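Local structure of putative glycosyl hydrolase (Bacteroides thetaiotaomicron VPI-5482, 3K11) at residues 41-46 and 398-403; 113-118 and 167-172; 231-236 and 293-298; 313-318 and 388-393. The protein is of unknown detailed function but is probably a glycoside hydrolase of the family 88 type, built on a helical fold. All coordinates share one frame; numbering follows the deposited sequence.

The four contacts are spread through one mostly helical chain, and no two of them touch. Contact 1 joins helix 29-45 to helix 400-416. It brings together the two ends of the helical region, and contacts 2, 3 and 4 fall between its segments in sequence. Those three follow in series: helix 101-128 with helix 167-180, helix 222-240 with helix 289-304, then residues 313-318 with 388-393. Contacts 1 and 4 have their centres about 21 Å apart, and contacts 2 and 4 about 36 Å. The layout is consistent with the (alpha/alpha)6 barrel of this hydrolase family. Three contacts pack helices together. Contact 4 joins a loop to a helix end beside a second subunit.

Contact 1. Residues 41-46 and 398-403; sequences AYIDKE and HGYGPV
Ile43 has its CG1 branch between the backbone N and the carbonyl carbon (chi1 63°), and this turns the CG2 methyl to the Tyr400 ring. Tyr400 has CG anti to its carbonyl carbon (chi1 -68°), which directs the ring back toward helix 29-45. The CG2 methyl of Ile43 sits 3.6 Å from Tyr400 CD1, and the two side chains lie alongside, pointing opposite ways. Tyr42 joins from the same helix. Its CE2 lies 4.1 Å from Tyr400 OH, and its CD2 is 4.2 Å from Tyr400 CE1. One face of the Tyr42 ring carries Glu46 CG, 3.7 Å above the plane and nearer the ring's border than its centre. The phenol ends find partners elsewhere: Tyr400 OH bonds to Val394 O and Val371 N, and Tyr42 OH bonds to Gln370 NE2. Trp84 of helix 82-98 touches both Ile43 and Tyr400. A phenylalanine in place of Tyr400 would probably leave Val394 O and Val371 N without their hydroxyl partner. The contact joins helix 29-45, the first helix of the chain, to helix 400-416, the last. No hydrogen bond crosses between the two segments. The helices are therefore held here by apolar packing, while the buried hydroxyls tie them to the surrounding loops.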
# COMPACT_ATOMS: atom_id res chain seq x y z
N ALA A 41 -37.74 10.07 -2.01
CA ALA A 41 -38.63 11.25 -1.94
C ALA A 41 -37.93 12.44 -2.58
O ALA A 41 -38.52 13.23 -3.31
CB ALA A 41 -39.01 11.56 -0.50
N TYR A 42 -36.64 12.57 -2.31
CA TYR A 42 -35.88 13.65 -2.88
C TYR A 42 -35.81 13.60 -4.40
O TYR A 42 -36.10 14.57 -5.07
CB TYR A 42 -34.47 13.65 -2.28
CG TYR A 42 -33.57 14.68 -2.91
CD1 TYR A 42 -33.82 16.03 -2.78
CD2 TYR A 42 -32.46 14.31 -3.63
CE1 TYR A 42 -33.00 16.97 -3.38
CE2 TYR A 42 -31.64 15.24 -4.22
CZ TYR A 42 -31.90 16.56 -4.09
OH TYR A 42 -31.04 17.46 -4.71
N ILE A 43 -35.44 12.45 -4.96
CA ILE A 43 -35.25 12.38 -6.40
C ILE A 43 -36.58 12.50 -7.14
O ILE A 43 -36.61 12.94 -8.27
CB ILE A 43 -34.47 11.13 -6.86
CG1 ILE A 43 -35.24 9.84 -6.53
CG2 ILE A 43 -33.05 11.15 -6.25
CD1 ILE A 43 -35.25 8.86 -7.65
N ASP A 44 -37.65 12.07 -6.48
CA ASP A 44 -38.99 12.11 -7.09
C ASP A 44 -39.32 13.58 -7.48
O ASP A 44 -39.71 13.86 -8.66
CB ASP A 44 -39.99 11.57 -6.08
CG ASP A 44 -41.38 11.36 -6.66
OD1 ASP A 44 -41.54 11.22 -7.91
OD2 ASP A 44 -42.31 11.31 -5.85
N LYS A 45 -39.12 14.48 -6.51
CA LYS A 45 -39.39 15.93 -6.72
C LYS A 45 -38.36 16.65 -7.61
O LYS A 45 -38.64 17.73 -8.11
CB LYS A 45 -39.67 16.73 -5.41
CG LYS A 45 -38.82 16.49 -4.13
CD LYS A 45 -37.38 17.02 -4.18
CE LYS A 45 -37.33 18.51 -4.11
NZ LYS A 45 -36.03 19.25 -3.99
N GLU A 46 -37.20 16.04 -7.81
CA GLU A 46 -36.16 16.59 -8.67
C GLU A 46 -36.06 16.01 -10.06
O GLU A 46 -35.07 16.26 -10.78
CB GLU A 46 -34.82 16.41 -7.96
CG GLU A 46 -34.67 17.30 -6.75
CD GLU A 46 -34.65 18.78 -7.13
OE1 GLU A 46 -34.54 19.13 -8.33
OE2 GLU A 46 -34.74 19.59 -6.22
N HIS A 398 -24.61 9.99 -10.31
CA HIS A 398 -24.11 8.63 -10.21
C HIS A 398 -24.33 8.03 -8.86
O HIS A 398 -24.21 6.82 -8.73
CB HIS A 398 -22.60 8.61 -10.42
CG HIS A 398 -22.16 9.35 -11.63
ND1 HIS A 398 -22.07 10.71 -11.66
CD2 HIS A 398 -21.83 8.91 -12.87
CE1 HIS A 398 -21.71 11.08 -12.88
NE2 HIS A 398 -21.51 10.01 -13.61
N GLY A 399 -24.56 8.86 -7.84
CA GLY A 399 -24.73 8.31 -6.50
C GLY A 399 -26.08 7.69 -6.24
O GLY A 399 -26.23 6.80 -5.39
N TYR A 400 -27.10 8.16 -6.96
CA TYR A 400 -28.49 7.91 -6.55
C TYR A 400 -28.93 6.46 -6.80
O TYR A 400 -29.44 5.80 -5.86
CB TYR A 400 -29.41 8.98 -7.19
CG TYR A 400 -29.09 10.30 -6.55
CD1 TYR A 400 -29.63 10.63 -5.32
CD2 TYR A 400 -28.09 11.11 -7.05
CE1 TYR A 400 -29.23 11.80 -4.63
CE2 TYR A 400 -27.69 12.30 -6.37
CZ TYR A 400 -28.28 12.62 -5.18
OH TYR A 400 -27.88 13.74 -4.47
N GLY A 401 -28.77 6.00 -8.04
CA GLY A 401 -29.14 4.63 -8.45
C GLY A 401 -28.48 3.61 -7.56
O GLY A 401 -29.13 2.74 -6.99
N PRO A 402 -27.18 3.70 -7.46
CA PRO A 402 -26.46 2.75 -6.62
C PRO A 402 -26.86 2.69 -5.16
O PRO A 402 -26.97 1.62 -4.62
CB PRO A 402 -25.02 3.16 -6.82
CG PRO A 402 -24.95 3.73 -8.19
CD PRO A 402 -26.28 4.50 -8.30
N VAL A 403 -27.13 3.83 -4.53
CA VAL A 403 -27.56 3.83 -3.15
C VAL A 403 -28.90 3.14 -3.05
O VAL A 403 -29.14 2.36 -2.12
CB VAL A 403 -27.58 5.28 -2.58
CG1 VAL A 403 -28.34 5.35 -1.26
CG2 VAL A 403 -26.10 5.78 -2.44

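Contact 2. Residues 113-118 and 167-172; sequences FLAEVA and DGLIQN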
# COMPACT_ATOMS: atom_id res chain seq x y z
N PHE A 113 -44.11 8.62 -19.81
CA PHE A 113 -43.99 10.01 -20.18
C PHE A 113 -43.02 10.13 -21.33
O PHE A 113 -43.30 10.79 -22.31
CB PHE A 113 -43.50 10.83 -18.98
CG PHE A 113 -43.04 12.23 -19.34
CD1 PHE A 113 -43.97 13.19 -19.72
CD2 PHE A 113 -41.71 12.57 -19.32
CE1 PHE A 113 -43.57 14.47 -20.06
CE2 PHE A 113 -41.28 13.84 -19.64
CZ PHE A 113 -42.22 14.80 -20.02
N LEU A 114 -41.85 9.52 -21.22
CA LEU A 114 -40.87 9.59 -22.30
C LEU A 114 -41.43 8.95 -23.59
O LEU A 114 -41.22 9.49 -24.68
CB LEU A 114 -39.57 8.92 -21.90
CG LEU A 114 -38.74 9.63 -20.82
CD1 LEU A 114 -37.53 8.77 -20.46
CD2 LEU A 114 -38.33 11.05 -21.26
N ALA A 115 -42.12 7.82 -23.46
CA ALA A 115 -42.77 7.16 -24.64
C ALA A 115 -43.81 8.05 -25.29
O ALA A 115 -43.96 8.10 -26.52
CB ALA A 115 -43.42 5.81 -24.21
N GLU A 116 -44.56 8.76 -24.46
CA GLU A 116 -45.59 9.63 -24.95
C GLU A 116 -45.00 10.82 -25.69
O GLU A 116 -45.48 11.16 -26.76
CB GLU A 116 -46.40 10.16 -23.78
CG GLU A 116 -47.53 11.06 -24.21
CD GLU A 116 -48.25 11.65 -23.03
OE1 GLU A 116 -47.71 11.60 -21.89
OE2 GLU A 116 -49.35 12.17 -23.26
N VAL A 117 -43.99 11.47 -25.11
CA VAL A 117 -43.52 12.74 -25.69
C VAL A 117 -42.48 12.59 -26.78
O VAL A 117 -42.37 13.45 -27.64
CB VAL A 117 -43.03 13.76 -24.59
CG1 VAL A 117 -44.17 14.06 -23.58
CG2 VAL A 117 -41.77 13.30 -23.91
N ALA A 118 -41.74 11.49 -26.77
CA ALA A 118 -40.65 11.31 -27.74
C ALA A 118 -41.05 11.56 -29.20
O ALA A 118 -40.36 12.31 -29.92
CB ALA A 118 -40.00 9.94 -27.58
N ASP A 167 -41.52 -0.13 -26.56
CA ASP A 167 -40.84 -0.90 -27.60
C ASP A 167 -40.16 0.00 -28.61
O ASP A 167 -39.06 -0.30 -29.04
CB ASP A 167 -41.78 -1.85 -28.33
CG ASP A 167 -41.01 -2.73 -29.33
OD1 ASP A 167 -40.17 -3.54 -28.88
OD2 ASP A 167 -41.20 -2.57 -30.55
N GLY A 168 -40.79 1.11 -28.99
CA GLY A 168 -40.15 1.99 -29.97
C GLY A 168 -38.83 2.54 -29.45
O GLY A 168 -37.81 2.56 -30.17
N LEU A 169 -38.81 2.92 -28.18
CA LEU A 169 -37.57 3.45 -27.59
C LEU A 169 -36.51 2.37 -27.48
O LEU A 169 -35.35 2.62 -27.76
CB LEU A 169 -37.84 4.07 -26.20
CG LEU A 169 -38.71 5.35 -26.22
CD1 LEU A 169 -39.27 5.63 -24.85
CD2 LEU A 169 -37.83 6.48 -26.67
N ILE A 170 -36.91 1.18 -27.04
CA ILE A 170 -36.01 0.03 -26.92
C ILE A 170 -35.42 -0.30 -28.29
O ILE A 170 -34.21 -0.47 -28.43
CB ILE A 170 -36.71 -1.23 -26.34
CG1 ILE A 170 -37.06 -1.05 -24.88
CG2 ILE A 170 -35.89 -2.50 -26.57
CD1 ILE A 170 -38.03 -2.13 -24.35
N GLN A 171 -36.25 -0.38 -29.31
CA GLN A 171 -35.70 -0.74 -30.64
C GLN A 171 -34.71 0.31 -31.14
O GLN A 171 -33.66 -0.04 -31.73
CB GLN A 171 -36.80 -0.95 -31.68
CG GLN A 171 -37.80 -2.10 -31.35
CD GLN A 171 -37.17 -3.45 -31.27
OE1 GLN A 171 -36.13 -3.69 -31.88
NE2 GLN A 171 -37.76 -4.35 -30.48
N ASN A 172 -35.01 1.58 -30.90
CA ASN A 172 -34.13 2.66 -31.34
C ASN A 172 -32.79 2.61 -30.61
O ASN A 172 -31.73 2.73 -31.19
CB ASN A 172 -34.80 4.01 -31.09
CG ASN A 172 -34.04 5.17 -31.68
OD1 ASN A 172 -33.73 5.17 -32.86
ND2 ASN A 172 -33.76 6.19 -30.87
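The CD1 methyl of Leu169 lies over one face of the peptide group that links Leu114 to Ala115, offset from its centre. It is 4.2 Å from Leu114 C and 3.9 Å from Ala115 N. No aromatic ring takes part across the contact. Within helix 101-128, Val117 CG2 sits above one face of the Phe113 ring. The carboxylate of Asp167 is met on the syn side of OD1 by Gln171 NE2 at 3.0 Å, nearly in the amide plane and almost straight at 173°. Leu169 carries the contact from its helix. Its CG is anti to the carbonyl carbon (chi1 -67°), and the two methyls diverge, CD1 over the backbone at Ala115 and CD2 toward Ala118. CD1 also comes within 3.8 Å of Ala115 CA. CD2 reaches Ala118 CB at 4.2 Å. The helical segments 113-118 and 167-172 cross at 81°, their axes 10.1 Å apart at closest approach. Both belong to a helical fold consistent with the (alpha/alpha)6 barrel of family 88. The small side chain of Ala115 probably lets the leucine come this close to the backbone. Ile138 of helix 133-139 touches both Leu114 and Leu169, and Met154 of helix 148-160 also packs on Leu169.

Contact 3. Residues 231-236 and 293-298; sequences KQFLQF and MDYFRA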
# COMPACT_ATOMS: atom_id res chain seq x y z
N LYS A 231 -19.27 -12.71 -25.21
CA LYS A 231 -18.12 -12.36 -26.03
C LYS A 231 -17.59 -11.00 -25.64
O LYS A 231 -16.39 -10.81 -25.47
CB LYS A 231 -18.56 -12.34 -27.50
CG LYS A 231 -17.42 -12.08 -28.48
CD LYS A 231 -17.90 -11.95 -29.94
CE LYS A 231 -16.69 -11.52 -30.88
NZ LYS A 231 -17.16 -10.85 -32.10
N GLN A 232 -18.47 -10.02 -25.51
CA GLN A 232 -18.05 -8.71 -25.01
C GLN A 232 -17.39 -8.83 -23.66
O GLN A 232 -16.30 -8.31 -23.41
CB GLN A 232 -19.27 -7.78 -24.85
CG GLN A 232 -19.89 -7.36 -26.18
CD GLN A 232 -19.02 -6.45 -27.02
OE1 GLN A 232 -18.21 -5.71 -26.50
NE2 GLN A 232 -19.24 -6.49 -28.33
N PHE A 233 -18.07 -9.51 -22.76
CA PHE A 233 -17.51 -9.59 -21.39
C PHE A 233 -16.09 -10.10 -21.43
O PHE A 233 -15.20 -9.53 -20.82
CB PHE A 233 -18.37 -10.49 -20.51
CG PHE A 233 -17.97 -10.45 -19.05
CD1 PHE A 233 -16.95 -11.29 -18.54
CD2 PHE A 233 -18.60 -9.60 -18.17
CE1 PHE A 233 -16.58 -11.22 -17.22
CE2 PHE A 233 -18.17 -9.54 -16.78
CZ PHE A 233 -17.18 -10.33 -16.34
N LEU A 234 -15.86 -11.20 -22.14
CA LEU A 234 -14.56 -11.83 -22.07
C LEU A 234 -13.50 -11.08 -22.88
O LEU A 234 -12.31 -11.05 -22.51
CB LEU A 234 -14.69 -13.27 -22.57
CG LEU A 234 -15.55 -14.25 -21.76
CD1 LEU A 234 -15.63 -15.56 -22.53
CD2 LEU A 234 -15.01 -14.48 -20.30
N GLN A 235 -13.92 -10.43 -23.94
CA GLN A 235 -12.97 -9.62 -24.76
C GLN A 235 -12.51 -8.37 -24.02
O GLN A 235 -11.36 -7.94 -24.16
CB GLN A 235 -13.60 -9.31 -26.14
CG GLN A 235 -13.56 -10.53 -27.05
CD GLN A 235 -14.12 -10.34 -28.44
OE1 GLN A 235 -14.12 -11.31 -29.21
NE2 GLN A 235 -14.61 -9.15 -28.78
N PHE A 236 -13.43 -7.74 -23.26
CA PHE A 236 -13.06 -6.67 -22.34
C PHE A 236 -12.15 -7.23 -21.24
O PHE A 236 -11.07 -6.71 -20.97
CB PHE A 236 -14.28 -6.04 -21.63
CG PHE A 236 -14.95 -4.91 -22.39
CD1 PHE A 236 -14.47 -3.64 -22.30
CD2 PHE A 236 -16.10 -5.12 -23.12
CE1 PHE A 236 -15.09 -2.58 -22.97
CE2 PHE A 236 -16.72 -4.05 -23.80
CZ PHE A 236 -16.21 -2.80 -23.72
N MSE A 293 -18.08 -16.46 -14.28
CA MSE A 293 -18.12 -16.59 -12.82
C MSE A 293 -16.75 -16.50 -12.17
O MSE A 293 -16.56 -15.90 -11.11
CB MSE A 293 -18.85 -17.87 -12.44
CG MSE A 293 -18.99 -18.09 -10.96
SE MSE A 293 -20.04 -16.77 -9.98
CE MSE A 293 -21.73 -17.31 -10.54
N ASP A 294 -15.78 -17.16 -12.77
CA ASP A 294 -14.40 -17.04 -12.32
C ASP A 294 -13.89 -15.58 -12.31
O ASP A 294 -13.24 -15.17 -11.36
CB ASP A 294 -13.48 -17.88 -13.19
CG ASP A 294 -13.63 -19.39 -12.95
OD1 ASP A 294 -14.32 -19.81 -11.98
OD2 ASP A 294 -13.06 -20.14 -13.76
N TYR A 295 -14.17 -14.83 -13.37
CA TYR A 295 -13.83 -13.42 -13.41
C TYR A 295 -14.52 -12.65 -12.32
O TYR A 295 -13.90 -11.82 -11.64
CB TYR A 295 -14.19 -12.76 -14.75
CG TYR A 295 -13.06 -12.79 -15.75
CD1 TYR A 295 -11.89 -12.12 -15.51
CD2 TYR A 295 -13.21 -13.46 -16.97
CE1 TYR A 295 -10.85 -12.13 -16.41
CE2 TYR A 295 -12.17 -13.44 -17.90
CZ TYR A 295 -11.00 -12.78 -17.59
OH TYR A 295 -9.99 -12.77 -18.52
N PHE A 296 -15.81 -12.93 -12.13
CA PHE A 296 -16.58 -12.26 -11.05
C PHE A 296 -16.01 -12.54 -9.68
O PHE A 296 -15.69 -11.64 -8.91
CB PHE A 296 -18.02 -12.75 -11.04
CG PHE A 296 -18.87 -12.11 -9.95
CD1 PHE A 296 -19.07 -10.73 -9.92
CD2 PHE A 296 -19.38 -12.90 -8.92
CE1 PHE A 296 -19.78 -10.14 -8.87
CE2 PHE A 296 -20.11 -12.33 -7.87
CZ PHE A 296 -20.32 -10.95 -7.86
N ARG A 297 -15.81 -13.82 -9.39
CA ARG A 297 -15.23 -14.18 -8.12
C ARG A 297 -13.83 -13.61 -7.85
O ARG A 297 -13.54 -13.21 -6.71
CB ARG A 297 -15.27 -15.69 -7.95
CG ARG A 297 -16.67 -16.20 -7.66
CD ARG A 297 -16.63 -17.68 -7.52
NE ARG A 297 -17.98 -18.10 -7.11
CZ ARG A 297 -18.57 -19.23 -7.50
NH1 ARG A 297 -17.93 -20.12 -8.27
NH2 ARG A 297 -19.82 -19.47 -7.11
N ALA A 298 -12.96 -13.57 -8.86
CA ALA A 298 -11.64 -12.99 -8.71
C ALA A 298 -11.73 -11.48 -8.43
O ALA A 298 -10.98 -10.95 -7.62
CB ALA A 298 -10.76 -13.24 -9.95
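Phe233 presents the edge of its ring to Tyr295, and Tyr295 CB lies in the plane of that ring. The closest atoms are Phe233 CE1 and Tyr295 CB, 3.8 Å apart. The same CE1 is also 4.1 Å from Tyr295 CD2. Phe233 has CG anti to its backbone N (chi1 -171°), and this carries the far end of the ring toward helix 289-304. The phenylalanine and tyrosine side chains come from opposite helices and lie side by side, headed contrary ways. Leu234 supplies the second touch. Its CD2 methyl stands at the edge of the Tyr295 ring, near the ring plane, 3.9 Å from CE2. The phenol ring is thus met by the leucine methyl at its rim and by the phenylalanine beside its CB. No hydrogen bond crosses between the two segments, and the touching atoms are all carbon. An alanine in place of Tyr295 would probably leave the CD2 methyl of Leu234 without its partner and open a gap beside it. Phe241, at the start of short strand 241-242, meets the Tyr295 ring edge-to-face. Phe233 packs further on Met204 of helix 202-217 and on Ala275 and Leu278 of helix 265-281. The contact therefore links helix 222-240 to helix 289-304 alongside helix 265-281, within a mainly helical fold.

Contact 4. Residues 313-318 and 388-393; sequences WHQLLD and YYRPVN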
# COMPACT_ATOMS: atom_id res chain seq x y z
N TRP A 313 -14.68 2.52 -0.18
CA TRP A 313 -13.52 2.26 -1.01
C TRP A 313 -12.93 3.57 -1.55
O TRP A 313 -13.59 4.62 -1.59
CB TRP A 313 -13.89 1.30 -2.13
CG TRP A 313 -14.05 -0.12 -1.73
CD1 TRP A 313 -13.11 -1.12 -1.87
CD2 TRP A 313 -15.19 -0.74 -1.12
NE1 TRP A 313 -13.61 -2.31 -1.40
CE2 TRP A 313 -14.87 -2.11 -0.94
CE3 TRP A 313 -16.45 -0.29 -0.70
CZ2 TRP A 313 -15.76 -3.01 -0.38
CZ3 TRP A 313 -17.36 -1.22 -0.18
CH2 TRP A 313 -17.01 -2.55 -0.02
N HIS A 314 -11.64 3.50 -1.88
CA HIS A 314 -10.87 4.62 -2.36
C HIS A 314 -11.06 4.85 -3.88
O HIS A 314 -11.13 3.88 -4.67
CB HIS A 314 -9.39 4.41 -2.08
CG HIS A 314 -9.04 4.38 -0.63
ND1 HIS A 314 -8.73 5.53 0.08
CD2 HIS A 314 -8.93 3.35 0.24
CE1 HIS A 314 -8.44 5.19 1.33
NE2 HIS A 314 -8.57 3.88 1.47
N GLN A 315 -11.06 6.14 -4.27
CA GLN A 315 -11.23 6.63 -5.66
C GLN A 315 -10.35 5.87 -6.65
O GLN A 315 -10.79 5.48 -7.72
CB GLN A 315 -10.90 8.12 -5.68
CG GLN A 315 -10.72 8.77 -7.01
CD GLN A 315 -11.96 9.04 -7.75
OE1 GLN A 315 -13.01 8.42 -7.50
NE2 GLN A 315 -11.87 9.95 -8.71
N LEU A 316 -9.07 5.69 -6.29
CA LEU A 316 -8.21 4.68 -6.95
C LEU A 316 -8.10 3.57 -5.91
O LEU A 316 -7.57 3.79 -4.81
CB LEU A 316 -6.83 5.22 -7.32
CG LEU A 316 -6.84 6.22 -8.51
CD1 LEU A 316 -5.41 6.71 -8.87
CD2 LEU A 316 -7.57 5.65 -9.76
N LEU A 317 -8.58 2.38 -6.26
CA LEU A 317 -8.86 1.35 -5.25
C LEU A 317 -7.66 0.93 -4.47
O LEU A 317 -7.74 0.67 -3.23
CB LEU A 317 -9.48 0.15 -5.89
CG LEU A 317 -10.92 0.25 -6.37
CD1 LEU A 317 -11.25 -0.95 -7.29
CD2 LEU A 317 -11.93 0.36 -5.19
N ASP A 318 -6.52 0.90 -5.19
CA ASP A 318 -5.26 0.42 -4.64
C ASP A 318 -4.33 1.53 -4.21
O ASP A 318 -3.12 1.32 -4.04
CB ASP A 318 -4.55 -0.51 -5.64
CG ASP A 318 -4.28 0.14 -6.99
OD1 ASP A 318 -4.91 1.19 -7.28
OD2 ASP A 318 -3.45 -0.42 -7.75
N TYR A 388 -7.11 11.53 -8.59
CA TYR A 388 -7.11 11.93 -7.17
C TYR A 388 -7.92 13.19 -6.91
O TYR A 388 -8.52 13.31 -5.84
CB TYR A 388 -5.69 12.16 -6.66
CG TYR A 388 -4.91 10.99 -6.15
CD1 TYR A 388 -4.40 10.03 -7.02
CD2 TYR A 388 -4.52 10.91 -4.80
CE1 TYR A 388 -3.63 8.99 -6.56
CE2 TYR A 388 -3.73 9.87 -4.34
CZ TYR A 388 -3.27 8.92 -5.21
OH TYR A 388 -2.45 7.93 -4.76
N TYR A 389 -8.02 14.06 -7.91
CA TYR A 389 -8.61 15.39 -7.73
C TYR A 389 -9.96 15.56 -8.40
O TYR A 389 -10.49 16.66 -8.39
CB TYR A 389 -7.64 16.50 -8.20
CG TYR A 389 -6.57 16.78 -7.21
CD1 TYR A 389 -6.78 17.74 -6.20
CD2 TYR A 389 -5.36 16.09 -7.23
CE1 TYR A 389 -5.83 17.96 -5.23
CE2 TYR A 389 -4.40 16.29 -6.25
CZ TYR A 389 -4.63 17.25 -5.26
OH TYR A 389 -3.67 17.55 -4.32
N ARG A 390 -10.55 14.48 -8.86
CA ARG A 390 -11.93 14.60 -9.43
C ARG A 390 -12.85 15.19 -8.39
O ARG A 390 -12.93 14.69 -7.26
CB ARG A 390 -12.46 13.25 -9.88
CG ARG A 390 -11.69 12.58 -11.05
CD ARG A 390 -11.46 13.44 -12.25
NE ARG A 390 -12.69 13.94 -12.85
CZ ARG A 390 -12.86 15.16 -13.37
NH1 ARG A 390 -11.90 16.06 -13.34
NH2 ARG A 390 -14.04 15.48 -13.89
N PRO A 391 -13.56 16.26 -8.74
CA PRO A 391 -14.52 16.82 -7.77
C PRO A 391 -15.61 15.89 -7.33
O PRO A 391 -15.95 14.96 -8.07
CB PRO A 391 -15.16 17.97 -8.56
CG PRO A 391 -14.08 18.39 -9.52
CD PRO A 391 -13.46 17.09 -9.96
N VAL A 392 -16.18 16.15 -6.14
CA VAL A 392 -17.38 15.50 -5.66
C VAL A 392 -18.48 16.55 -5.57
O VAL A 392 -18.20 17.74 -5.34
CB VAL A 392 -17.20 14.80 -4.29
CG1 VAL A 392 -16.17 13.61 -4.41
CG2 VAL A 392 -16.86 15.80 -3.15
N ASN A 393 -19.73 16.12 -5.79
CA ASN A 393 -20.84 17.04 -5.72
C ASN A 393 -22.13 16.27 -5.48
O ASN A 393 -22.30 15.20 -6.03
CB ASN A 393 -20.97 17.84 -7.02
CG ASN A 393 -21.84 19.05 -6.84
OD1 ASN A 393 -23.05 18.95 -6.98
ND2 ASN A 393 -21.25 20.16 -6.40
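Leu316 CD1 packs against the Tyr388 ring, 3.7 Å from CE1 and 3.9 Å from CD1. The leucine side chain runs roughly perpendicular to that of the tyrosine. Nearby, Gln315 NE2 lies against the aliphatic part of Arg390, 3.5 Å from CG and 3.6 Å from CB. The amide and guanidinium planes are only 26° apart, but the polar ends of these residues have other partners. Gln315 is bent at chi2 (76°), which swings its amide toward Arg390 CG. Arg390 is bent at chi2 and chi3, and one face of its guanidinium carries Pro391 CD. Gln315 NE2 bonds to Tyr387 O, and Arg390 NE to Thr378 OG1. Tyr388 OH bonds to Asp321 OD1, which fixes the far end of the ring that Leu316 touches. Gly309 of the second subunit packs on Tyr388, and Pro18 of that subunit packs on Arg390. The contact thus lies at a subunit interface. The residues after strand 313-314 meet the end of helix 384-388 and the loop that follows it, among the connections of a helical fold consistent with an (alpha/alpha)6 barrel.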